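Local coordinates for ancillary protein 2 (Streptococcus pyogenes, PDB 4C0Z) that sits at the pilus tip, where its reactive thioester bonds can couple it covalently to targets on host cells and so mediate adhesion, at residues 117-125 / 163-174; 188-196 / 204-212. All blocks are in the same frame, centred on the assembly; numbering follows the deposited sequence.

In the fold
Contact 1 (117-125 with 163-174) belongs to the helical part of this N-terminal thioester domain, where the turn leading into helix 123-138 lies along helix 161-174. Contact 2 (188-196 with 204-212) is the C-terminal hairpin of the six-stranded antiparallel barrel. Their centres are 22 Å apart and their nearest atoms about 10 Å apart, so they do not touch; in sequence the first closes before the second opens. Helix 98-108 lies between them, its N108 meeting I117 and L174 while L103, L106 and Y107 meet the hairpin. Contact 2 supplies Q204 to the reactive site: the thioester partner of C55, it is here bonded covalently to spermidine, whose pocket also includes W135 on helix 123-138.

Contact 1: residues 117-125 / 163-174; sequences IMKGIDPLN and QLQLMRNALKRL
I121 and A170 form the apolar centre: I121 CD1 lies 3.6 Å from A170 CB. The two branches of I121 divide the helix surface between them. The I121 and L166 side chains slide past each other in opposite directions, CG1 touching L166 CB, while I121 CG2 meets M167 CG at 3.8 Å. Towards the helix C-terminus, I117 CG2 packs on A170 CB and approaches L174 CG. M118 starts off away from the helix, but bends at chi2 and chi3 bring M118 SD back to 4.0 Å from L174 CD1, at about a right angle to that side chain. At the outer margin I117 CG1 sits over the centre of one face of the R173 guanidinium, whose NE is engaged in a salt bridge with E179.

At the other end, M167 lies against N125, with M167 SD 3.5 Å from N125 CB. Beyond it the buried amide of Q163, folded back by a bend at chi2, ties the turn to the start of helix 123-138 through three hydrogen bonds. Q163 NE2 donates to G120 O (2.8 Å), while Q163 OE1 accepts from D122 N at 3.0 Å in a nearly straight bond (170° at H). N125 ND2 supplies the second donor to Q163 OE1, 2.9 Å away, in the carbonyl plane on a lone pair; N125 OD1 is held by Y38 OH. The D122 carboxylate stacks on the Q163 amide, planes 9° apart, without bonding to it. With both ends engaged, the amide's rotation is fixed. The arrangement is a type II beta turn, M118 to I121, running into the N-terminus of helix 123-138, with turn and helix start both clamped by a glutamine side chain from a neighbouring helix, within the helical part of the thioester domain.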
loop_
_atom_site.group_PDB
_atom_site.type_symbol
_atom_site.label_atom_id
_atom_site.label_comp_id
_atom_site.label_asym_id
_atom_site.label_seq_id
_atom_site.Cartn_x
_atom_site.Cartn_y
_atom_site.Cartn_z
ATOM N N ILE I 117 -4.372 9.690 24.449
ATOM C CA ILE I 117 -4.960 10.018 23.140
ATOM C C ILE I 117 -5.834 8.849 22.623
ATOM O O ILE I 117 -6.886 9.091 22.023
ATOM C CB ILE I 117 -3.862 10.459 22.116
ATOM C CG1 ILE I 117 -3.274 11.843 22.495
ATOM C CG2 ILE I 117 -4.364 10.431 20.654
ATOM C CD1 ILE I 117 -2.075 12.278 21.654
ATOM N N MET I 118 -5.417 7.602 22.916
ATOM C CA MET I 118 -6.078 6.364 22.495
ATOM C C MET I 118 -7.188 5.877 23.444
ATOM O O MET I 118 -7.774 4.825 23.185
ATOM C CB MET I 118 -5.041 5.234 22.271
ATOM C CG MET I 118 -3.788 5.655 21.493
ATOM S SD MET I 118 -4.055 6.557 19.932
ATOM C CE MET I 118 -4.846 5.304 18.958
ATOM N N LYS I 119 -7.480 6.624 24.531
ATOM C CA LYS I 119 -8.505 6.256 25.518
ATOM C C LYS I 119 -9.877 6.000 24.877
ATOM O O LYS I 119 -10.346 6.803 24.063
ATOM C CB LYS I 119 -8.603 7.311 26.636
ATOM C CG LYS I 119 -9.461 6.892 27.831
ATOM C CD LYS I 119 -10.162 8.087 28.460
ATOM C CE LYS I 119 -11.395 7.696 29.234
ATOM N NZ LYS I 119 -11.978 8.859 29.954
ATOM N N GLY I 120 -10.469 4.861 25.229
ATOM C CA GLY I 120 -11.777 4.442 24.737
ATOM C C GLY I 120 -11.763 3.710 23.407
ATOM O O GLY I 120 -12.792 3.170 22.995
ATOM N N ILE I 121 -10.609 3.684 22.721
ATOM C CA ILE I 121 -10.465 3.006 21.424
ATOM C C ILE I 121 -10.061 1.538 21.637
ATOM O O ILE I 121 -9.065 1.267 22.311
ATOM C CB ILE I 121 -9.492 3.762 20.466
ATOM C CG1 ILE I 121 -9.841 5.267 20.379
ATOM C CG2 ILE I 121 -9.481 3.119 19.062
ATOM C CD1 ILE I 121 -8.814 6.133 19.636
ATOM N N ASP I 122 -10.830 0.600 21.042
ATOM C CA ASP I 122 -10.578 -0.852 21.086
ATOM C C ASP I 122 -9.178 -1.164 20.538
ATOM O O ASP I 122 -8.754 -0.473 19.612
ATOM C CB ASP I 122 -11.673 -1.620 20.324
ATOM C CG ASP I 122 -13.080 -1.419 20.879
ATOM O OD1 ASP I 122 -13.209 -1.094 22.082
ATOM O OD2 ASP I 122 -14.053 -1.608 20.114
ATOM N N PRO I 123 -8.425 -2.133 21.134
ATOM C CA PRO I 123 -7.022 -2.374 20.712
ATOM C C PRO I 123 -6.715 -2.392 19.209
ATOM O O PRO I 123 -5.808 -1.675 18.776
ATOM C CB PRO I 123 -6.689 -3.712 21.360
ATOM C CG PRO I 123 -7.534 -3.765 22.557
ATOM C CD PRO I 123 -8.795 -3.013 22.261
ATOM N N LEU I 124 -7.467 -3.177 18.407
ATOM C CA LEU I 124 -7.239 -3.288 16.961
ATOM C C LEU I 124 -7.522 -1.987 16.228
ATOM O O LEU I 124 -6.812 -1.660 15.278
ATOM C CB LEU I 124 -7.999 -4.472 16.352
ATOM C CG LEU I 124 -7.534 -5.861 16.806
ATOM C CD1 LEU I 124 -8.592 -6.915 16.496
ATOM C CD2 LEU I 124 -6.162 -6.225 16.208
ATOM N N ASN I 125 -8.506 -1.208 16.715
ATOM C CA ASN I 125 -8.831 0.114 16.170
ATOM C C ASN I 125 -7.724 1.117 16.522
ATOM O O ASN I 125 -7.423 1.995 15.720
ATOM C CB ASN I 125 -10.187 0.598 16.704
ATOM C CG ASN I 125 -11.386 -0.111 16.134
ATOM O OD1 ASN I 125 -11.356 -0.642 15.030
ATOM N ND2 ASN I 125 -12.496 -0.091 16.858
ATOM N N GLN I 163 -16.772 4.542 18.245
ATOM C CA GLN I 163 -15.411 4.142 17.890
ATOM C C GLN I 163 -14.867 5.004 16.759
ATOM O O GLN I 163 -13.749 5.503 16.864
ATOM C CB GLN I 163 -15.336 2.646 17.518
ATOM C CG GLN I 163 -15.360 1.696 18.709
ATOM C CD GLN I 163 -14.158 1.859 19.611
ATOM O OE1 GLN I 163 -13.015 1.543 19.248
ATOM N NE2 GLN I 163 -14.399 2.355 20.815
ATOM N N LEU I 164 -15.672 5.207 15.699
ATOM C CA LEU I 164 -15.298 6.014 14.534
ATOM C C LEU I 164 -14.923 7.456 14.903
ATOM O O LEU I 164 -13.890 7.941 14.434
ATOM C CB LEU I 164 -16.394 5.968 13.451
ATOM C CG LEU I 164 -16.113 6.710 12.127
ATOM C CD1 LEU I 164 -14.912 6.101 11.362
ATOM C CD2 LEU I 164 -17.346 6.725 11.258
ATOM N N GLN I 165 -15.726 8.122 15.767
ATOM C CA GLN I 165 -15.441 9.489 16.204
ATOM C C GLN I 165 -14.150 9.570 17.026
ATOM O O GLN I 165 -13.350 10.476 16.786
ATOM C CB GLN I 165 -16.650 10.100 16.954
ATOM C CG GLN I 165 -16.569 11.589 17.306
ATOM C CD GLN I 165 -15.929 12.473 16.262
ATOM O OE1 GLN I 165 -16.365 12.572 15.103
ATOM N NE2 GLN I 165 -14.886 13.166 16.681
ATOM N N LEU I 166 -13.931 8.611 17.959
ATOM C CA LEU I 166 -12.718 8.550 18.784
ATOM C C LEU I 166 -11.479 8.336 17.911
ATOM O O LEU I 166 -10.454 8.986 18.135
ATOM C CB LEU I 166 -12.811 7.429 19.835
ATOM C CG LEU I 166 -13.751 7.636 21.032
ATOM C CD1 LEU I 166 -13.843 6.371 21.851
ATOM C CD2 LEU I 166 -13.299 8.788 21.922
ATOM N N MET I 167 -11.592 7.457 16.895
ATOM C CA MET I 167 -10.495 7.146 15.981
ATOM C C MET I 167 -10.082 8.364 15.159
ATOM O O MET I 167 -8.892 8.673 15.095
ATOM C CB MET I 167 -10.840 5.944 15.089
ATOM C CG MET I 167 -10.773 4.618 15.823
ATOM S SD MET I 167 -11.169 3.250 14.720
ATOM C CE MET I 167 -12.783 3.047 15.038
ATOM N N ARG I 168 -11.068 9.085 14.592
ATOM C CA ARG I 168 -10.859 10.295 13.790
ATOM C C ARG I 168 -10.158 11.401 14.585
ATOM O O ARG I 168 -9.235 12.047 14.074
ATOM C CB ARG I 168 -12.193 10.789 13.218
ATOM C CG ARG I 168 -12.717 9.911 12.098
ATOM C CD ARG I 168 -14.086 10.331 11.618
ATOM N NE ARG I 168 -14.384 9.691 10.339
ATOM C CZ ARG I 168 -15.595 9.574 9.805
ATOM N NH1 ARG I 168 -16.659 10.055 10.438
ATOM N NH2 ARG I 168 -15.752 8.974 8.632
ATOM N N ASN I 169 -10.575 11.587 15.846
ATOM C CA ASN I 169 -10.004 12.593 16.739
ATOM C C ASN I 169 -8.579 12.231 17.156
ATOM O O ASN I 169 -7.714 13.115 17.195
ATOM C CB ASN I 169 -10.896 12.814 17.967
ATOM C CG ASN I 169 -11.017 14.261 18.376
ATOM O OD1 ASN I 169 -10.039 15.023 18.391
ATOM N ND2 ASN I 169 -12.247 14.697 18.630
ATOM N N ALA I 170 -8.332 10.934 17.445
ATOM C CA ALA I 170 -7.013 10.442 17.844
ATOM C C ALA I 170 -6.000 10.558 16.702
ATOM O O ALA I 170 -4.857 10.929 16.963
ATOM C CB ALA I 170 -7.103 9.014 18.345
ATOM N N LEU I 171 -6.430 10.311 15.440
ATOM C CA LEU I 171 -5.583 10.451 14.247
ATOM C C LEU I 171 -5.169 11.909 14.059
ATOM O O LEU I 171 -3.986 12.179 13.827
ATOM C CB LEU I 171 -6.285 9.907 12.984
ATOM C CG LEU I 171 -5.495 10.008 11.659
ATOM C CD1 LEU I 171 -4.262 9.091 11.652
ATOM C CD2 LEU I 171 -6.398 9.725 10.467
ATOM N N LYS I 172 -6.146 12.837 14.201
ATOM C CA LYS I 172 -5.967 14.286 14.098
ATOM C C LYS I 172 -4.880 14.768 15.063
ATOM O O LYS I 172 -3.991 15.532 14.667
ATOM C CB LYS I 172 -7.302 15.009 14.389
ATOM C CG LYS I 172 -7.293 16.492 14.036
ATOM C CD LYS I 172 -8.508 17.223 14.571
ATOM C CE LYS I 172 -8.623 18.634 14.032
ATOM N NZ LYS I 172 -7.566 19.537 14.557
ATOM N N ARG I 173 -4.952 14.302 16.319
ATOM C CA ARG I 173 -4.006 14.666 17.366
ATOM C C ARG I 173 -2.610 14.089 17.126
ATOM O O ARG I 173 -1.637 14.818 17.292
ATOM C CB ARG I 173 -4.549 14.291 18.754
ATOM C CG ARG I 173 -5.767 15.120 19.177
ATOM C CD ARG I 173 -6.390 14.599 20.453
ATOM N NE ARG I 173 -5.630 14.995 21.642
ATOM C CZ ARG I 173 -5.866 14.541 22.871
ATOM N NH1 ARG I 173 -6.845 13.669 23.088
ATOM N NH2 ARG I 173 -5.122 14.952 23.890
ATOM N N LEU I 174 -2.514 12.811 16.700
ATOM C CA LEU I 174 -1.237 12.128 16.437
ATOM C C LEU I 174 -0.401 12.722 15.290
ATOM O O LEU I 174 0.831 12.691 15.363
ATOM C CB LEU I 174 -1.445 10.618 16.172
ATOM C CG LEU I 174 -1.848 9.737 17.345
ATOM C CD1 LEU I 174 -2.146 8.325 16.876
ATOM C CD2 LEU I 174 -0.779 9.713 18.426
#

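Contact 2: residues 188-196 / 204-212; sequences PANYQLSIF and QNLLSAEYV. With SPD (spermidine), chain B.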
loop_
_atom_site.group_PDB
_atom_site.type_symbol
_atom_site.label_atom_id
_atom_site.label_comp_id
_atom_site.label_asym_id
_atom_site.label_seq_id
_atom_site.Cartn_x
_atom_site.Cartn_y
_atom_site.Cartn_z
ATOM N N PRO I 188 10.846 10.797 26.454
ATOM C CA PRO I 188 12.137 10.881 27.158
ATOM C C PRO I 188 13.283 10.332 26.297
ATOM O O PRO I 188 13.028 9.645 25.310
ATOM C CB PRO I 188 11.899 10.030 28.404
ATOM C CG PRO I 188 10.915 8.979 27.943
ATOM C CD PRO I 188 10.052 9.633 26.906
ATOM N N ALA I 189 14.543 10.617 26.684
ATOM C CA ALA I 189 15.747 10.153 25.978
ATOM C C ALA I 189 15.884 8.610 25.922
ATOM O O ALA I 189 16.453 8.087 24.963
ATOM C CB ALA I 189 16.989 10.769 26.612
ATOM N N ASN I 190 15.352 7.896 26.943
ATOM C CA ASN I 190 15.428 6.430 27.055
ATOM C C ASN I 190 14.402 5.667 26.191
ATOM O O ASN I 190 14.568 4.461 26.000
ATOM C CB ASN I 190 15.366 5.976 28.527
ATOM C CG ASN I 190 14.141 6.428 29.280
ATOM O OD1 ASN I 190 13.915 7.621 29.496
ATOM N ND2 ASN I 190 13.353 5.477 29.753
ATOM N N TYR I 191 13.374 6.356 25.646
ATOM C CA TYR I 191 12.369 5.767 24.747
ATOM C C TYR I 191 12.918 5.920 23.309
ATOM O O TYR I 191 12.936 7.031 22.780
ATOM C CB TYR I 191 11.010 6.469 24.942
ATOM C CG TYR I 191 9.855 5.807 24.226
ATOM C CD1 TYR I 191 9.151 4.758 24.813
ATOM C CD2 TYR I 191 9.426 6.264 22.985
ATOM C CE1 TYR I 191 8.070 4.162 24.171
ATOM C CE2 TYR I 191 8.351 5.671 22.327
ATOM C CZ TYR I 191 7.678 4.617 22.921
ATOM O OH TYR I 191 6.613 4.035 22.282
ATOM N N GLN I 192 13.431 4.817 22.717
ATOM C CA GLN I 192 14.140 4.847 21.430
ATOM C C GLN I 192 13.539 4.016 20.282
ATOM O O GLN I 192 12.952 2.950 20.483
ATOM C CB GLN I 192 15.605 4.455 21.639
ATOM C CG GLN I 192 16.380 5.489 22.460
ATOM C CD GLN I 192 17.704 5.010 23.008
ATOM O OE1 GLN I 192 18.254 3.980 22.607
ATOM N NE2 GLN I 192 18.259 5.773 23.937
ATOM N N LEU I 193 13.733 4.534 19.061
ATOM C CA LEU I 193 13.219 3.992 17.816
ATOM C C LEU I 193 14.171 3.018 17.128
ATOM O O LEU I 193 15.374 3.279 17.036
ATOM C CB LEU I 193 12.877 5.162 16.871
ATOM C CG LEU I 193 12.233 4.855 15.518
ATOM C CD1 LEU I 193 10.871 4.198 15.694
ATOM C CD2 LEU I 193 12.099 6.121 14.712
ATOM N N SER I 194 13.610 1.914 16.618
ATOM C CA SER I 194 14.314 0.887 15.851
ATOM C C SER I 194 13.628 0.673 14.508
ATOM O O SER I 194 12.398 0.658 14.436
ATOM C CB SER I 194 14.357 -0.438 16.604
ATOM O OG SER I 194 15.229 -0.356 17.719
ATOM N N ILE I 195 14.433 0.499 13.451
ATOM C CA ILE I 195 13.966 0.171 12.103
ATOM C C ILE I 195 14.332 -1.299 11.846
ATOM O O ILE I 195 15.454 -1.712 12.101
ATOM C CB ILE I 195 14.534 1.130 11.008
ATOM C CG1 ILE I 195 13.981 2.569 11.165
ATOM C CG2 ILE I 195 14.266 0.597 9.602
ATOM C CD1 ILE I 195 14.817 3.629 10.497
ATOM N N PHE I 196 13.374 -2.074 11.342
ATOM C CA PHE I 196 13.569 -3.470 10.997
ATOM C C PHE I 196 13.561 -3.578 9.482
ATOM O O PHE I 196 12.532 -3.338 8.826
ATOM C CB PHE I 196 12.521 -4.364 11.684
ATOM C CG PHE I 196 12.750 -4.419 13.174
ATOM C CD1 PHE I 196 12.174 -3.471 14.024
ATOM C CD2 PHE I 196 13.582 -5.390 13.730
ATOM C CE1 PHE I 196 12.426 -3.499 15.398
ATOM C CE2 PHE I 196 13.808 -5.433 15.103
ATOM C CZ PHE I 196 13.240 -4.483 15.928
ATOM N N GLN I 204 7.403 -5.249 3.176
ATOM C CA GLN I 204 7.507 -3.994 3.927
ATOM C C GLN I 204 8.553 -4.043 5.024
ATOM O O GLN I 204 8.739 -5.079 5.688
ATOM C CB GLN I 204 6.151 -3.656 4.580
ATOM C CG GLN I 204 5.095 -3.263 3.559
ATOM C CD GLN I 204 3.745 -3.088 4.201
ATOM O OE1 GLN I 204 3.356 -3.858 5.086
ATOM N N ASN I 205 9.189 -2.896 5.260
ATOM C CA ASN I 205 10.097 -2.736 6.404
ATOM C C ASN I 205 9.228 -2.429 7.616
ATOM O O ASN I 205 8.055 -2.085 7.466
ATOM C CB ASN I 205 11.114 -1.628 6.168
ATOM C CG ASN I 205 12.032 -1.925 5.034
ATOM O OD1 ASN I 205 12.711 -2.936 5.022
ATOM N ND2 ASN I 205 12.043 -1.070 4.043
ATOM N N LEU I 206 9.765 -2.630 8.806
ATOM C CA LEU I 206 9.007 -2.428 10.027
ATOM C C LEU I 206 9.700 -1.440 10.947
ATOM O O LEU I 206 10.874 -1.114 10.757
ATOM C CB LEU I 206 8.759 -3.783 10.746
ATOM C CG LEU I 206 7.988 -4.866 9.997
ATOM C CD1 LEU I 206 8.015 -6.182 10.745
ATOM C CD2 LEU I 206 6.533 -4.473 9.768
ATOM N N LEU I 207 8.956 -0.937 11.926
ATOM C CA LEU I 207 9.500 -0.027 12.915
ATOM C C LEU I 207 8.877 -0.307 14.283
ATOM O O LEU I 207 7.737 -0.753 14.378
ATOM C CB LEU I 207 9.456 1.473 12.494
ATOM C CG LEU I 207 8.127 2.096 12.092
ATOM C CD1 LEU I 207 7.332 2.549 13.320
ATOM C CD2 LEU I 207 8.357 3.284 11.180
ATOM N N SER I 208 9.657 -0.089 15.339
ATOM C CA SER I 208 9.238 -0.346 16.715
ATOM C C SER I 208 9.970 0.568 17.683
ATOM O O SER I 208 11.085 1.005 17.395
ATOM C CB SER I 208 9.496 -1.806 17.076
ATOM O OG SER I 208 8.835 -2.143 18.278
ATOM N N ALA I 209 9.326 0.883 18.813
ATOM C CA ALA I 209 9.926 1.719 19.853
ATOM C C ALA I 209 9.828 1.028 21.203
ATOM O O ALA I 209 8.878 0.275 21.447
ATOM C CB ALA I 209 9.264 3.083 19.906
ATOM N N GLU I 210 10.834 1.250 22.057
ATOM C CA GLU I 210 10.900 0.659 23.395
ATOM C C GLU I 210 11.671 1.543 24.365
ATOM O O GLU I 210 12.454 2.399 23.938
ATOM C CB GLU I 210 11.537 -0.761 23.339
ATOM C CG GLU I 210 13.041 -0.787 23.048
ATOM C CD GLU I 210 13.783 -2.076 23.347
ATOM O OE1 GLU I 210 13.437 -2.748 24.347
ATOM O OE2 GLU I 210 14.756 -2.379 22.618
ATOM N N TYR I 211 11.480 1.299 25.674
ATOM C CA TYR I 211 12.251 1.959 26.708
ATOM C C TYR I 211 13.548 1.154 26.825
ATOM O O TYR I 211 13.508 -0.083 26.840
ATOM C CB TYR I 211 11.507 1.969 28.043
ATOM C CG TYR I 211 10.319 2.901 28.096
ATOM C CD1 TYR I 211 10.478 4.247 28.406
ATOM C CD2 TYR I 211 9.027 2.421 27.925
ATOM C CE1 TYR I 211 9.381 5.101 28.521
ATOM C CE2 TYR I 211 7.920 3.262 28.045
ATOM C CZ TYR I 211 8.100 4.604 28.348
ATOM O OH TYR I 211 7.017 5.453 28.465
ATOM N N VAL I 212 14.689 1.854 26.841
ATOM C CA VAL I 212 16.022 1.264 26.909
ATOM C C VAL I 212 16.538 1.337 28.342
ATOM O O VAL I 212 16.443 0.349 29.058
ATOM C CB VAL I 212 16.983 1.920 25.880
ATOM C CG1 VAL I 212 18.433 1.494 26.112
ATOM C CG2 VAL I 212 16.555 1.591 24.456
HETATM N N1 SPD B . -2.567 -2.747 -3.221
HETATM C C2 SPD B . -1.259 -2.330 -3.711
HETATM C C3 SPD B . -0.234 -2.313 -2.564
HETATM C C4 SPD B . -0.405 -3.488 -1.617
HETATM C C5 SPD B . 0.521 -3.221 -0.434
HETATM N N6 SPD B . -0.174 -3.365 0.834
HETATM C C7 SPD B . 0.759 -3.277 1.991
HETATM C C8 SPD B . 0.606 -1.891 2.701
HETATM C C9 SPD B . 1.610 -1.781 3.889
HETATM N N10 SPD B . 2.980 -2.161 3.526
#
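Y191 presents its ring edge to the face of Y211 in a T-shaped pair, centroids 4.9 Å apart and planes at 71°, with Y191 CD1 over the centre of the Y211 ring. Y191 holds CG anti to the backbone N (chi1 -171°), Y211 anti to the carbonyl carbon. The Y191 ring also reaches A209, whose CB is 3.7 Å from Y191 CE2. N190 ND2 comes to the edge of the Y211 ring, 3.4 Å from Y211 CD1. These rings share a sheet face with L193, I195 and L207, which is covered by helices 81-87 and 98-108.

On the other face the extended Q192 chain crosses V212, and its NE2 bonds back to A189 O. The F196 ring points back along its own strand toward S194, CG lying anti to the carbonyl carbon (chi1 -69°), which brings F196 CE1 to 3.8 Å from S208 CB. F196 CB meets L206 CB at 3.9 Å, and W19 meets the F196 ring edge-to-face. S208 OG is taken by Q52 O.

Paired backbone bonds join Q192 with E210, S194 with S208 and F196 with L206; F196 N to L206 O is 2.7 Å. V212 N also bonds to N190 O, but V212 is poorly ordered. At the N-terminal end of 204-212, Q204 CD is joined covalently to spermidine N10 (1.4 Å), a ligand also hydrogen-bonded to N57 O and, in the second subunit, to N57 O and K60 O. The whole is an antiparallel beta hairpin in the barrel of a thioester domain, carrying the glutamine of the Cys-Gln thioester next to C55, here replaced by an amide to spermidine.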